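Local structure of N-acetyl-L-2,4-diaminobutyric acid deacetylase (Ruegeria pomeroyi, 6TWL) at residues Thr247-Asp255 against Asp320-Thr328. The protein probably removes the acetyl group from N-acetyl-L-2,4-diaminobutyric acid, as a zinc-dependent deacetylase in the bacterial breakdown of ectoine. Sequence-based numbering, arbitrary orientation.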
loop_
_atom_site.group_PDB
_atom_site.type_symbol
_atom_site.label_atom_id
_atom_site.label_comp_id
_atom_site.label_asym_id
_atom_site.label_seq_id
_atom_site.Cartn_x
_atom_site.Cartn_y
_atom_site.Cartn_z
ATOM N N THR A 247 10.986 -14.959 6.617
ATOM C CA THR A 247 10.832 -13.519 6.523
ATOM C C THR A 247 11.935 -12.858 7.334
ATOM O O THR A 247 12.463 -13.443 8.283
ATOM C CB THR A 247 9.460 -13.082 7.028
ATOM O OG1 THR A 247 9.279 -11.681 6.777
ATOM C CG2 THR A 247 9.367 -13.367 8.509
ATOM N N VAL A 248 12.277 -11.633 6.950
ATOM C CA VAL A 248 13.319 -10.861 7.616
ATOM C C VAL A 248 12.669 -9.625 8.216
ATOM O O VAL A 248 12.035 -8.840 7.501
ATOM C CB VAL A 248 14.451 -10.478 6.650
ATOM C CG1 VAL A 248 15.439 -9.551 7.335
ATOM C CG2 VAL A 248 15.151 -11.729 6.140
ATOM N N ASN A 249 12.823 -9.454 9.526
ATOM C CA ASN A 249 12.174 -8.363 10.239
ATOM C C ASN A 249 13.088 -7.147 10.281
ATOM O O ASN A 249 14.255 -7.249 10.674
ATOM C CB ASN A 249 11.785 -8.805 11.649
ATOM C CG ASN A 249 10.509 -9.624 11.665
ATOM O OD1 ASN A 249 9.407 -9.077 11.738
ATOM N ND2 ASN A 249 10.648 -10.941 11.579
ATOM N N LEU A 250 12.550 -6.000 9.873
ATOM C CA LEU A 250 13.327 -4.786 9.694
ATOM C C LEU A 250 12.632 -3.612 10.366
ATOM O O LEU A 250 11.407 -3.593 10.516
ATOM C CB LEU A 250 13.533 -4.467 8.210
ATOM C CG LEU A 250 14.112 -5.590 7.352
ATOM C CD1 LEU A 250 13.774 -5.355 5.894
ATOM C CD2 LEU A 250 15.616 -5.689 7.552
ATOM N N THR A 251 13.438 -2.634 10.772
ATOM C CA THR A 251 12.955 -1.376 11.315
ATOM C C THR A 251 13.698 -0.233 10.641
ATOM O O THR A 251 14.845 -0.385 10.210
ATOM C CB THR A 251 13.154 -1.288 12.840
ATOM O OG1 THR A 251 14.550 -1.159 13.134
ATOM C CG2 THR A 251 12.604 -2.525 13.539
ATOM N N MET A 252 13.027 0.917 10.544
ATOM C CA MET A 252 13.626 2.160 10.065
ATOM C C MET A 252 13.544 3.160 11.212
ATOM O O MET A 252 12.646 4.015 11.246
ATOM C CB MET A 252 12.923 2.683 8.815
ATOM C CG MET A 252 13.230 1.910 7.543
ATOM S SD MET A 252 11.856 2.016 6.387
ATOM C CE MET A 252 11.391 3.729 6.600
ATOM N N PRO A 253 14.470 3.086 12.171
ATOM C CA PRO A 253 14.329 3.845 13.418
ATOM C C PRO A 253 14.845 5.273 13.379
ATOM O O PRO A 253 14.623 6.013 14.348
ATOM C CB PRO A 253 15.164 3.012 14.399
ATOM C CG PRO A 253 16.263 2.455 13.546
ATOM C CD PRO A 253 15.672 2.235 12.172
ATOM N N ASP A 254 15.509 5.685 12.303
ATOM C CA ASP A 254 16.255 6.932 12.302
ATOM C C ASP A 254 16.214 7.536 10.907
ATOM O O ASP A 254 16.013 6.833 9.913
ATOM C CB ASP A 254 17.706 6.692 12.746
ATOM C CG ASP A 254 18.327 7.899 13.419
ATOM O OD1 ASP A 254 18.421 8.962 12.772
ATOM O OD2 ASP A 254 18.732 7.777 14.593
ATOM N N ASP A 255 16.405 8.856 10.839
ATOM C CA ASP A 255 16.587 9.495 9.542
ATOM C C ASP A 255 17.897 9.088 8.886
ATOM O O ASP A 255 18.080 9.339 7.690
ATOM C CB ASP A 255 16.524 11.017 9.681
ATOM C CG ASP A 255 15.158 11.575 9.336
ATOM O OD1 ASP A 255 14.194 10.783 9.277
ATOM O OD2 ASP A 255 15.049 12.799 9.115
ATOM N N ASP A 320 16.054 13.506 -4.650
ATOM C CA ASP A 320 15.602 12.126 -4.734
ATOM C C ASP A 320 16.311 11.281 -3.681
ATOM O O ASP A 320 17.462 11.539 -3.318
ATOM C CB ASP A 320 15.877 11.551 -6.126
ATOM C CG ASP A 320 15.113 12.269 -7.226
ATOM O OD1 ASP A 320 14.139 12.984 -6.915
ATOM O OD2 ASP A 320 15.493 12.116 -8.409
ATOM N N CYS A 321 15.613 10.259 -3.189
ATOM C CA CYS A 321 16.199 9.342 -2.219
ATOM C C CYS A 321 17.070 8.330 -2.953
ATOM O O CYS A 321 16.593 7.623 -3.851
ATOM C CB CYS A 321 15.111 8.640 -1.409
ATOM S SG CYS A 321 15.703 7.267 -0.387
ATOM N N VAL A 322 18.348 8.264 -2.575
ATOM C CA VAL A 322 19.279 7.355 -3.239
ATOM C C VAL A 322 18.976 5.913 -2.852
ATOM O O VAL A 322 18.850 5.034 -3.713
ATOM C CB VAL A 322 20.729 7.741 -2.900
ATOM C CG1 VAL A 322 21.698 6.646 -3.329
ATOM C CG2 VAL A 322 21.087 9.073 -3.545
ATOM N N ALA A 323 18.845 5.651 -1.552
ATOM C CA ALA A 323 18.575 4.312 -1.052
ATOM C C ALA A 323 18.075 4.415 0.381
ATOM O O ALA A 323 18.290 5.423 1.059
ATOM C CB ALA A 323 19.819 3.420 -1.119
ATOM N N VAL A 324 17.400 3.358 0.829
ATOM C CA VAL A 324 16.951 3.225 2.211
ATOM C C VAL A 324 17.516 1.930 2.778
ATOM O O VAL A 324 17.553 0.903 2.092
ATOM C CB VAL A 324 15.412 3.243 2.330
ATOM C CG1 VAL A 324 14.989 3.141 3.787
ATOM C CG2 VAL A 324 14.842 4.503 1.706
ATOM N N VAL A 325 17.955 1.984 4.034
ATOM C CA VAL A 325 18.548 0.847 4.729
ATOM C C VAL A 325 17.656 0.470 5.905
ATOM O O VAL A 325 17.317 1.325 6.731
ATOM C CB VAL A 325 19.975 1.164 5.213
ATOM C CG1 VAL A 325 20.705 -0.117 5.558
ATOM C CG2 VAL A 325 20.736 1.961 4.160
ATOM N N GLY A 326 17.286 -0.806 5.985
ATOM C CA GLY A 326 16.524 -1.334 7.112
ATOM C C GLY A 326 17.433 -2.048 8.093
ATOM O O GLY A 326 18.366 -2.748 7.694
ATOM N N VAL A 327 17.144 -1.885 9.399
ATOM C CA VAL A 327 18.079 -2.266 10.456
ATOM C C VAL A 327 17.792 -3.683 10.949
ATOM O O VAL A 327 16.658 -4.170 10.914
ATOM C CB VAL A 327 18.043 -1.231 11.601
ATOM C CG1 VAL A 327 19.133 -1.511 12.626
ATOM C CG2 VAL A 327 18.237 0.158 11.036
ATOM N N THR A 328 18.857 -4.340 11.417
ATOM C CA THR A 328 18.887 -5.754 11.808
ATOM C C THR A 328 18.350 -6.667 10.710
ATOM O O THR A 328 19.124 -7.140 9.879
ATOM C CB THR A 328 18.100 -6.027 13.106
ATOM O OG1 THR A 328 18.524 -5.119 14.128
ATOM C CG2 THR A 328 18.373 -7.449 13.579
#
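L250 lies against V327 near the end of the modelled chain: its CA-H points at V327 O (CA to O 3.6 Å, 154° at the hydrogen), a weak polar contact. With CG anti to the carbonyl carbon (chi1 -53°), the L250 side chain carries CD2 close to V327 O and to 4.0 Å from G326 O, while the residue also touches I308 and Y181. G326 lies against this spot with no side chain, its CA 3.6 Å from T251 O. T251 O takes the one hydrogen bond between the segments, from V327 N (2.9 Å), nearly straight and in the carbonyl plane. T251 OG1 sits 3.8 Å from V327 CB, the two side chains crossing at a slant. M252 reaches to V324, SD to CG1 4.2 Å, and its side chain also touches F258 and I308. P253 CD presses on V327 CG2 at 3.5 Å, tighter than usual for two carbons. The end of strand 248-251, at the edge of the large mixed sheet, and the loop after it thus meet the end of strand 321-326 and the residues that follow, at the junction between the zinc-carboxypeptidase-like catalytic domain and the C-terminal beta domain of the aspartoacylase family.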